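Local coordinates for protein yesU (Bacillus subtilis, PDB 1OQ1) that is of unknown function but adopts a galectin-like beta-sandwich fold of the concanavalin clan, a fold often found in carbohydrate-binding proteins, at residues Trp67-Ile72 / Asp149-Pro154; Glu73-Cys78 / Glu126-Arg131; Arg131-Arg136 / Val172-Asn177. One frame throughout, in Å; residues are numbered along the deposited sequence.

Contact 1: residues Trp67-Ile72 / Asp149-Pro154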
loop_
_atom_site.group_PDB
_atom_site.type_symbol
_atom_site.label_atom_id
_atom_site.label_comp_id
_atom_site.label_asym_id
_atom_site.label_seq_id
_atom_site.Cartn_x
_atom_site.Cartn_y
_atom_site.Cartn_z
ATOM N N TRP A 67 5.927 -4.882 -6.332
ATOM C CA TRP A 67 4.782 -5.666 -6.766
ATOM C C TRP A 67 4.328 -5.214 -8.149
ATOM O O TRP A 67 4.620 -4.091 -8.571
ATOM C CB TRP A 67 3.624 -5.561 -5.750
ATOM C CG TRP A 67 2.877 -4.241 -5.697
ATOM C CD1 TRP A 67 1.667 -3.957 -6.273
ATOM C CD2 TRP A 67 3.266 -3.059 -4.980
ATOM N NE1 TRP A 67 1.276 -2.672 -5.951
ATOM C CE2 TRP A 67 2.240 -2.102 -5.159
ATOM C CE3 TRP A 67 4.381 -2.717 -4.201
ATOM C CZ2 TRP A 67 2.297 -0.822 -4.586
ATOM C CZ3 TRP A 67 4.439 -1.442 -3.630
ATOM C CH2 TRP A 67 3.400 -0.513 -3.828
ATOM N N ASP A 68 3.663 -6.118 -8.865
ATOM C CA ASP A 68 3.127 -5.829 -10.192
ATOM C C ASP A 68 1.673 -5.416 -9.987
ATOM O O ASP A 68 0.941 -6.075 -9.248
ATOM C CB ASP A 68 3.202 -7.069 -11.080
ATOM C CG ASP A 68 4.558 -7.231 -11.749
ATOM O OD1 ASP A 68 5.540 -6.623 -11.280
ATOM O OD2 ASP A 68 4.641 -7.975 -12.748
ATOM N N PHE A 69 1.266 -4.333 -10.644
ATOM C CA PHE A 69 -0.084 -3.784 -10.515
ATOM C C PHE A 69 -0.765 -3.564 -11.862
ATOM O O PHE A 69 -0.163 -3.009 -12.781
ATOM C CB PHE A 69 -0.011 -2.440 -9.778
ATOM C CG PHE A 69 -1.318 -1.696 -9.722
ATOM C CD1 PHE A 69 -2.348 -2.129 -8.890
ATOM C CD2 PHE A 69 -1.509 -0.547 -10.485
ATOM C CE1 PHE A 69 -3.548 -1.424 -8.821
ATOM C CE2 PHE A 69 -2.707 0.167 -10.423
ATOM C CZ PHE A 69 -3.728 -0.274 -9.587
ATOM N N SER A 70 -2.023 -3.979 -11.967
ATOM C CA SER A 70 -2.795 -3.810 -13.199
ATOM C C SER A 70 -4.178 -3.235 -12.893
ATOM O O SER A 70 -5.006 -3.903 -12.270
ATOM C CB SER A 70 -2.982 -5.152 -13.908
ATOM O OG SER A 70 -1.747 -5.772 -14.186
ATOM N N PRO A 71 -4.441 -1.982 -13.303
ATOM C CA PRO A 71 -5.755 -1.379 -13.051
ATOM C C PRO A 71 -6.697 -1.933 -14.118
ATOM O O PRO A 71 -6.475 -1.729 -15.310
ATOM C CB PRO A 71 -5.482 0.112 -13.212
ATOM C CG PRO A 71 -4.445 0.133 -14.293
ATOM C CD PRO A 71 -3.518 -1.004 -13.908
ATOM N N ILE A 72 -7.746 -2.628 -13.687
ATOM C CA ILE A 72 -8.677 -3.253 -14.621
ATOM C C ILE A 72 -9.973 -2.490 -14.852
ATOM O O ILE A 72 -10.453 -2.414 -15.984
ATOM C CB ILE A 72 -9.032 -4.681 -14.146
ATOM C CG1 ILE A 72 -7.749 -5.496 -13.967
ATOM C CG2 ILE A 72 -9.964 -5.362 -15.155
ATOM C CD1 ILE A 72 -6.882 -5.570 -15.216
ATOM N N ASP A 149 0.689 11.192 -10.960
ATOM C CA ASP A 149 0.510 9.756 -11.202
ATOM C C ASP A 149 0.504 9.447 -12.706
ATOM O O ASP A 149 -0.417 9.848 -13.419
ATOM C CB ASP A 149 -0.822 9.311 -10.573
ATOM C CG ASP A 149 -1.056 7.810 -10.655
ATOM O OD1 ASP A 149 -0.219 7.088 -11.237
ATOM O OD2 ASP A 149 -2.096 7.353 -10.134
ATOM N N PRO A 150 1.517 8.709 -13.202
ATOM C CA PRO A 150 1.616 8.354 -14.624
ATOM C C PRO A 150 0.677 7.229 -15.071
ATOM O O PRO A 150 0.536 6.970 -16.264
ATOM C CB PRO A 150 3.079 7.957 -14.774
ATOM C CG PRO A 150 3.338 7.257 -13.474
ATOM C CD PRO A 150 2.680 8.186 -12.457
ATOM N N LEU A 151 0.052 6.553 -14.114
ATOM C CA LEU A 151 -0.857 5.463 -14.447
ATOM C C LEU A 151 -2.034 5.980 -15.265
ATOM O O LEU A 151 -2.668 6.971 -14.905
ATOM C CB LEU A 151 -1.375 4.798 -13.176
ATOM C CG LEU A 151 -0.366 4.006 -12.348
ATOM C CD1 LEU A 151 -1.011 3.619 -11.026
ATOM C CD2 LEU A 151 0.083 2.762 -13.112
ATOM N N PRO A 152 -2.337 5.311 -16.382
ATOM C CA PRO A 152 -3.453 5.739 -17.225
ATOM C C PRO A 152 -4.745 5.118 -16.732
ATOM O O PRO A 152 -4.754 4.390 -15.740
ATOM C CB PRO A 152 -3.067 5.187 -18.587
ATOM C CG PRO A 152 -2.496 3.837 -18.210
ATOM C CD PRO A 152 -1.608 4.185 -17.003
ATOM N N SER A 153 -5.836 5.431 -17.425
ATOM C CA SER A 153 -7.126 4.836 -17.118
ATOM C C SER A 153 -6.991 3.433 -17.717
ATOM O O SER A 153 -6.122 3.199 -18.565
ATOM C CB SER A 153 -8.243 5.629 -17.799
ATOM O OG SER A 153 -7.800 6.170 -19.031
ATOM N N PRO A 154 -7.832 2.482 -17.289
ATOM C CA PRO A 154 -7.759 1.111 -17.805
ATOM C C PRO A 154 -7.772 0.953 -19.319
ATOM O O PRO A 154 -7.084 0.084 -19.852
ATOM C CB PRO A 154 -8.951 0.426 -17.141
ATOM C CG PRO A 154 -9.072 1.165 -15.843
ATOM C CD PRO A 154 -8.887 2.602 -16.268
#
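Phe69 meets Leu151 because its CG stands anti to the backbone N (chi1 173°), while Leu151 has CG anti to its carbonyl carbon (chi1 -69°). The two side chains cross obliquely, and Phe69 CE2 comes within 3.9 Å of the CD1 branch of Leu151. One face of the Phe69 ring has Pro71 N, two residues on in the same strand, 4.0 Å above it and offset toward the rim.

Farther along, Pro154 packs on the strand backbone. Its CB lies 3.4 Å from Ile72 O, so CB and CG of the pyrrolidine pack against the carbonyl of Ile72, with that of Pro71 a little farther off. The loop itself is shaped by an Asx turn, in which Leu151 N donates to Asp149 OD1 (2.9 Å) from well above the carboxylate plane. The other oxygen, Asp149 OD2, forms a salt bridge with Arg122, which also bonds Leu151 O.

The pair illustrates how an irregular connection is fitted to a sandwich: strand 63-73 is paired with strands 161-168 and 209-222, and the loop after strand 142-148 packs where the two sheets meet, with Leu151 touching Tyr161 of strand 161-168 as well as Tyr119 and Phe120 of strand 112-122.

Contact 2: residues Glu73-Cys78 / Glu126-Arg131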
loop_
_atom_site.group_PDB
_atom_site.type_symbol
_atom_site.label_atom_id
_atom_site.label_comp_id
_atom_site.label_asym_id
_atom_site.label_seq_id
_atom_site.Cartn_x
_atom_site.Cartn_y
_atom_site.Cartn_z
ATOM N N GLU A 73 -10.535 -1.924 -13.788
ATOM C CA GLU A 73 -11.793 -1.194 -13.902
ATOM C C GLU A 73 -11.917 -0.080 -12.865
ATOM O O GLU A 73 -11.579 -0.267 -11.696
ATOM C CB GLU A 73 -12.947 -2.188 -13.740
ATOM C CG GLU A 73 -14.268 -1.764 -14.342
ATOM C CD GLU A 73 -15.305 -2.875 -14.266
ATOM O OE1 GLU A 73 -15.744 -3.211 -13.147
ATOM O OE2 GLU A 73 -15.670 -3.422 -15.327
ATOM N N GLN A 74 -12.397 1.083 -13.303
ATOM C CA GLN A 74 -12.601 2.230 -12.415
ATOM C C GLN A 74 -14.090 2.574 -12.522
ATOM O O GLN A 74 -14.795 1.986 -13.341
ATOM C CB GLN A 74 -11.743 3.418 -12.873
ATOM C CG GLN A 74 -12.185 4.033 -14.194
ATOM C CD GLN A 74 -11.299 5.184 -14.647
ATOM O OE1 GLN A 74 -11.736 6.055 -15.398
ATOM N NE2 GLN A 74 -10.045 5.185 -14.204
ATOM N N PRO A 75 -14.599 3.497 -11.685
ATOM C CA PRO A 75 -13.956 4.282 -10.626
ATOM C C PRO A 75 -13.387 3.413 -9.512
ATOM O O PRO A 75 -13.804 2.268 -9.321
ATOM C CB PRO A 75 -15.090 5.169 -10.108
ATOM C CG PRO A 75 -15.982 5.317 -11.290
ATOM C CD PRO A 75 -16.002 3.920 -11.853
ATOM N N GLY A 76 -12.444 3.980 -8.769
ATOM C CA GLY A 76 -11.828 3.261 -7.673
ATOM C C GLY A 76 -10.529 3.927 -7.260
ATOM O O GLY A 76 -10.078 4.876 -7.901
ATOM N N LEU A 77 -9.928 3.430 -6.188
ATOM C CA LEU A 77 -8.673 3.977 -5.691
ATOM C C LEU A 77 -7.886 2.871 -5.003
ATOM O O LEU A 77 -8.469 1.966 -4.400
ATOM C CB LEU A 77 -8.956 5.129 -4.713
ATOM C CG LEU A 77 -7.800 5.792 -3.950
ATOM C CD1 LEU A 77 -8.147 7.250 -3.660
ATOM C CD2 LEU A 77 -7.523 5.038 -2.657
ATOM N N CYS A 78 -6.563 2.928 -5.114
ATOM C CA CYS A 78 -5.710 1.936 -4.481
ATOM C C CYS A 78 -4.802 2.625 -3.470
ATOM O O CYS A 78 -4.515 3.817 -3.591
ATOM C CB CYS A 78 -4.890 1.192 -5.530
ATOM S SG CYS A 78 -5.921 0.183 -6.632
ATOM N N GLU A 126 -13.037 14.934 -8.539
ATOM C CA GLU A 126 -11.930 15.811 -8.179
ATOM C C GLU A 126 -10.591 15.096 -8.302
ATOM O O GLU A 126 -9.593 15.695 -8.700
ATOM C CB GLU A 126 -12.091 16.330 -6.750
ATOM C CG GLU A 126 -13.085 17.460 -6.611
ATOM C CD GLU A 126 -13.102 18.041 -5.210
ATOM O OE1 GLU A 126 -13.556 17.345 -4.280
ATOM O OE2 GLU A 126 -12.650 19.193 -5.040
ATOM N N GLU A 127 -10.572 13.813 -7.955
ATOM C CA GLU A 127 -9.343 13.040 -8.021
ATOM C C GLU A 127 -8.986 12.744 -9.473
ATOM O O GLU A 127 -7.831 12.858 -9.873
ATOM C CB GLU A 127 -9.494 11.736 -7.237
ATOM C CG GLU A 127 -9.895 11.948 -5.787
ATOM C CD GLU A 127 -10.112 10.652 -5.043
ATOM O OE1 GLU A 127 -10.487 9.653 -5.691
ATOM O OE2 GLU A 127 -9.928 10.632 -3.803
ATOM N N ARG A 128 -9.982 12.378 -10.267
ATOM C CA ARG A 128 -9.725 12.080 -11.670
ATOM C C ARG A 128 -9.308 13.320 -12.464
ATOM O O ARG A 128 -8.646 13.206 -13.492
ATOM C CB ARG A 128 -10.958 11.437 -12.313
ATOM C CG ARG A 128 -11.292 10.062 -11.749
ATOM C CD ARG A 128 -12.319 9.343 -12.612
ATOM N NE ARG A 128 -13.633 9.983 -12.573
ATOM C CZ ARG A 128 -14.533 9.803 -11.610
ATOM N NH1 ARG A 128 -14.275 8.994 -10.589
ATOM N NH2 ARG A 128 -15.701 10.432 -11.669
ATOM N N ALA A 129 -9.676 14.499 -11.972
ATOM C CA ALA A 129 -9.352 15.757 -12.649
ATOM C C ALA A 129 -7.889 16.192 -12.522
ATOM O O ALA A 129 -7.411 17.024 -13.294
ATOM C CB ALA A 129 -10.271 16.869 -12.133
ATOM N N PHE A 130 -7.182 15.645 -11.543
ATOM C CA PHE A 130 -5.777 15.989 -11.342
ATOM C C PHE A 130 -5.187 14.754 -10.691
ATOM O O PHE A 130 -5.333 14.538 -9.487
ATOM C CB PHE A 130 -5.648 17.198 -10.422
ATOM C CG PHE A 130 -4.285 17.824 -10.444
ATOM C CD1 PHE A 130 -3.828 18.474 -11.586
ATOM C CD2 PHE A 130 -3.455 17.760 -9.332
ATOM C CE1 PHE A 130 -2.565 19.048 -11.617
ATOM C CE2 PHE A 130 -2.181 18.337 -9.360
ATOM C CZ PHE A 130 -1.741 18.978 -10.499
ATOM N N ARG A 131 -4.509 13.952 -11.499
ATOM C CA ARG A 131 -3.989 12.678 -11.040
ATOM C C ARG A 131 -2.652 12.656 -10.346
ATOM O O ARG A 131 -1.608 12.912 -10.942
ATOM C CB ARG A 131 -4.028 11.717 -12.217
ATOM C CG ARG A 131 -5.441 11.683 -12.767
ATOM C CD ARG A 131 -5.549 10.981 -14.070
ATOM N NE ARG A 131 -6.893 11.120 -14.626
ATOM C CZ ARG A 131 -7.286 10.506 -15.733
ATOM N NH1 ARG A 131 -6.434 9.721 -16.371
ATOM N NH2 ARG A 131 -8.508 10.690 -16.213
#
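Van der Waals packing at the ends of side chains joins Leu77 to Glu127 and Pro75 to Arg128, linking the turn that leads into strand 76-86, and Leu77 beyond it, to a short helix near the surface. Leu77 and Glu127 cross at about a right angle. The CD1 methyl of Leu77 lies 3.8 Å from Glu127 OE2 and 3.9 Å from Glu127 OE1, so the branch faces both carboxylate oxygens rather than the aliphatic stem. The carboxylate arrives there because the glutamate chain is extended beyond CG (chi2 177°).

The second pair sets an aliphatic ring against a charged group. Pro75, which follows a cis peptide bond, places CB 3.9 Å from Arg128 NH1, approaching the guanidinium obliquely. The arginine is bent at chi3, and Gln74 OE1 lies loosely beside its CD at 4.3 Å.

The polar ends are held from elsewhere. Glu127 OE1 accepts from Tyr124 N, and Arg128 NH1 donates to Arg122 O. Within 126-131, Arg131 NE, from the loop after the helix, makes a hydrogen bond back to Arg128 O (3.0 Å, nearly straight at 166°), on a lone pair in the carbonyl plane and close to the plane of the guanidinium, which helps to set how that group is turned.

A bound acetic acid molecule, probably from the crystallisation liquor, lies about 4 Å from the Leu77 side chain. Around the contact, helix 125-128 lies in the connection between strands 112-122 and 132-138, whereas strand 76-86 runs between 112-122 and 199-205, with backbone hydrogen bonds between Gly76 and Arg122 and between Leu77 and Met205.

Contact 3: residues Arg131-Arg136 / Val172-Asn177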
loop_
_atom_site.group_PDB
_atom_site.type_symbol
_atom_site.label_atom_id
_atom_site.label_comp_id
_atom_site.label_asym_id
_atom_site.label_seq_id
_atom_site.Cartn_x
_atom_site.Cartn_y
_atom_site.Cartn_z
ATOM N N ARG A 131 -4.509 13.952 -11.499
ATOM C CA ARG A 131 -3.989 12.678 -11.040
ATOM C C ARG A 131 -2.652 12.656 -10.346
ATOM O O ARG A 131 -1.608 12.912 -10.942
ATOM C CB ARG A 131 -4.028 11.717 -12.217
ATOM C CG ARG A 131 -5.441 11.683 -12.767
ATOM C CD ARG A 131 -5.549 10.981 -14.070
ATOM N NE ARG A 131 -6.893 11.120 -14.626
ATOM C CZ ARG A 131 -7.286 10.506 -15.733
ATOM N NH1 ARG A 131 -6.434 9.721 -16.371
ATOM N NH2 ARG A 131 -8.508 10.690 -16.213
ATOM N N THR A 132 -2.715 12.320 -9.064
ATOM C CA THR A 132 -1.540 12.267 -8.213
ATOM C C THR A 132 -1.541 11.034 -7.315
ATOM O O THR A 132 -2.532 10.301 -7.229
ATOM C CB THR A 132 -1.494 13.498 -7.290
ATOM O OG1 THR A 132 -2.582 13.433 -6.357
ATOM C CG2 THR A 132 -1.631 14.774 -8.103
ATOM N N CYS A 133 -0.399 10.812 -6.672
ATOM C CA CYS A 133 -0.220 9.739 -5.704
ATOM C C CYS A 133 0.072 10.524 -4.434
ATOM O O CYS A 133 0.847 11.480 -4.471
ATOM C CB CYS A 133 0.987 8.867 -6.051
ATOM S SG CYS A 133 0.820 7.916 -7.574
ATOM N N ASN A 134 -0.539 10.134 -3.321
ATOM C CA ASN A 134 -0.350 10.854 -2.058
ATOM C C ASN A 134 0.196 9.965 -0.942
ATOM O O ASN A 134 -0.214 8.817 -0.808
ATOM C CB ASN A 134 -1.689 11.445 -1.588
ATOM C CG ASN A 134 -2.303 12.411 -2.594
ATOM O OD1 ASN A 134 -1.759 12.643 -3.676
ATOM N ND2 ASN A 134 -3.449 12.978 -2.236
ATOM N N LEU A 135 1.115 10.503 -0.141
ATOM C CA LEU A 135 1.675 9.764 0.994
ATOM C C LEU A 135 1.220 10.428 2.289
ATOM O O LEU A 135 1.427 11.625 2.482
ATOM C CB LEU A 135 3.207 9.767 0.967
ATOM C CG LEU A 135 3.852 9.125 2.210
ATOM C CD1 LEU A 135 3.640 7.611 2.179
ATOM C CD2 LEU A 135 5.346 9.447 2.256
ATOM N N ARG A 136 0.592 9.657 3.171
ATOM C CA ARG A 136 0.140 10.195 4.452
ATOM C C ARG A 136 0.704 9.380 5.602
ATOM O O ARG A 136 1.091 8.223 5.420
ATOM C CB ARG A 136 -1.391 10.204 4.532
ATOM C CG ARG A 136 -2.048 11.287 3.679
ATOM C CD ARG A 136 -3.543 11.381 3.952
ATOM N NE ARG A 136 -4.223 12.289 3.027
ATOM C CZ ARG A 136 -4.327 13.606 3.185
ATOM N NH1 ARG A 136 -3.804 14.208 4.246
ATOM N NH2 ARG A 136 -4.953 14.331 2.266
ATOM N N VAL A 172 11.341 7.737 2.651
ATOM C CA VAL A 172 10.373 7.008 1.825
ATOM C C VAL A 172 10.534 7.473 0.375
ATOM O O VAL A 172 10.628 8.673 0.111
ATOM C CB VAL A 172 8.911 7.290 2.242
ATOM C CG1 VAL A 172 7.946 6.563 1.299
ATOM C CG2 VAL A 172 8.681 6.834 3.681
ATOM N N HIS A 173 10.577 6.524 -0.556
ATOM C CA HIS A 173 10.699 6.839 -1.980
ATOM C C HIS A 173 9.784 5.895 -2.750
ATOM O O HIS A 173 9.712 4.708 -2.442
ATOM C CB HIS A 173 12.147 6.674 -2.451
ATOM C CG HIS A 173 12.370 7.059 -3.882
ATOM N ND1 HIS A 173 12.024 6.240 -4.936
ATOM C CD2 HIS A 173 12.933 8.160 -4.433
ATOM C CE1 HIS A 173 12.370 6.817 -6.072
ATOM N NE2 HIS A 173 12.924 7.983 -5.795
ATOM N N PHE A 174 9.089 6.431 -3.746
ATOM C CA PHE A 174 8.149 5.653 -4.540
ATOM C C PHE A 174 8.373 5.872 -6.032
ATOM O O PHE A 174 8.518 7.006 -6.483
ATOM C CB PHE A 174 6.724 6.078 -4.152
ATOM C CG PHE A 174 5.633 5.343 -4.876
ATOM C CD1 PHE A 174 5.585 3.955 -4.880
ATOM C CD2 PHE A 174 4.606 6.051 -5.496
ATOM C CE1 PHE A 174 4.523 3.280 -5.488
ATOM C CE2 PHE A 174 3.539 5.387 -6.107
ATOM C CZ PHE A 174 3.498 4.003 -6.100
ATOM N N SER A 175 8.395 4.781 -6.792
ATOM C CA SER A 175 8.580 4.864 -8.235
ATOM C C SER A 175 7.656 3.888 -8.948
ATOM O O SER A 175 7.207 2.906 -8.360
ATOM C CB SER A 175 10.036 4.565 -8.612
ATOM O OG SER A 175 10.383 3.221 -8.324
ATOM N N ILE A 176 7.363 4.189 -10.210
ATOM C CA ILE A 176 6.516 3.349 -11.053
ATOM C C ILE A 176 7.266 3.170 -12.369
ATOM O O ILE A 176 7.606 4.149 -13.037
ATOM C CB ILE A 176 5.147 4.017 -11.328
ATOM C CG1 ILE A 176 4.365 4.150 -10.016
ATOM C CG2 ILE A 176 4.361 3.194 -12.347
ATOM C CD1 ILE A 176 3.067 4.941 -10.142
ATOM N N ASN A 177 7.513 1.918 -12.740
ATOM C CA ASN A 177 8.256 1.606 -13.954
ATOM C C ASN A 177 9.596 2.346 -13.930
ATOM O O ASN A 177 10.101 2.774 -14.963
ATOM C CB ASN A 177 7.440 1.976 -15.205
ATOM C CG ASN A 177 6.367 0.938 -15.527
ATOM O OD1 ASN A 177 6.070 0.072 -14.707
ATOM N ND2 ASN A 177 5.785 1.024 -16.718
#
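Between the two sheets of a galectin-like beta sandwich, Phe174 presents the edge of its ring to Cys133: SG lies 4.0 Å from CE2, close to the ring plane. Measured to the ring centroid, the sulfur is 5.4 Å away and 88° off the normal, a sulfur-aromatic contact at the edge and not over a face. Leu117 and Ile181 also touch this phenylalanine, packing it among neighbouring strands.

The pair serves as a compact example of how two sheets pack face to face. Strand 132-138 belongs to the seven-stranded sheet and strand 171-176 to the other. Their chains run in opposite directions, and the CA atoms of Cys133 and Phe174 are 9.4 Å apart. That spacing is too wide for the backbones to pair, so these two strands meet through side chains directed inward from each. All four touching residues are buried.

Torsions set the reach on either side. Phe174 stretches from its strand with CG anti to the backbone N (chi1 -179°), which carries the ring across the gap; the cysteine, with its short side chain, leaves the ring to span most of the distance. Leu135 likewise projects with CG anti to N, and Trp184 of strand 179-185 lies beside it.

Two residues along, Leu135 and Val172 reach toward each other tip to tip: Leu135 CD2 lies 4.0 Å from Val172 CG1 and 4.2 Å from Val172 CB.

From the N terminus, strand 63-73 supplies the first half of contact 1, and the chain then passes into strand 76-86, the first half of contact 2. Contact 2 closes when helix 125-128 arrives, so its loop is nested inside that of contact 1, which closes only at 149-154. Contact 3 opens at 131-136, sharing Arg131 with contact 2, and closes at 172-177; its segments alternate with those of contact 1, and the two cross. Contact 1 touches both others: Asp149 N probably donates to Arg131 O (2.9 Å), in the residue that contacts 2 and 3 share, and Phe69 CE1 packs on Cys78 SG of contact 2. Together they tie both sheets to a connecting loop and a short helix.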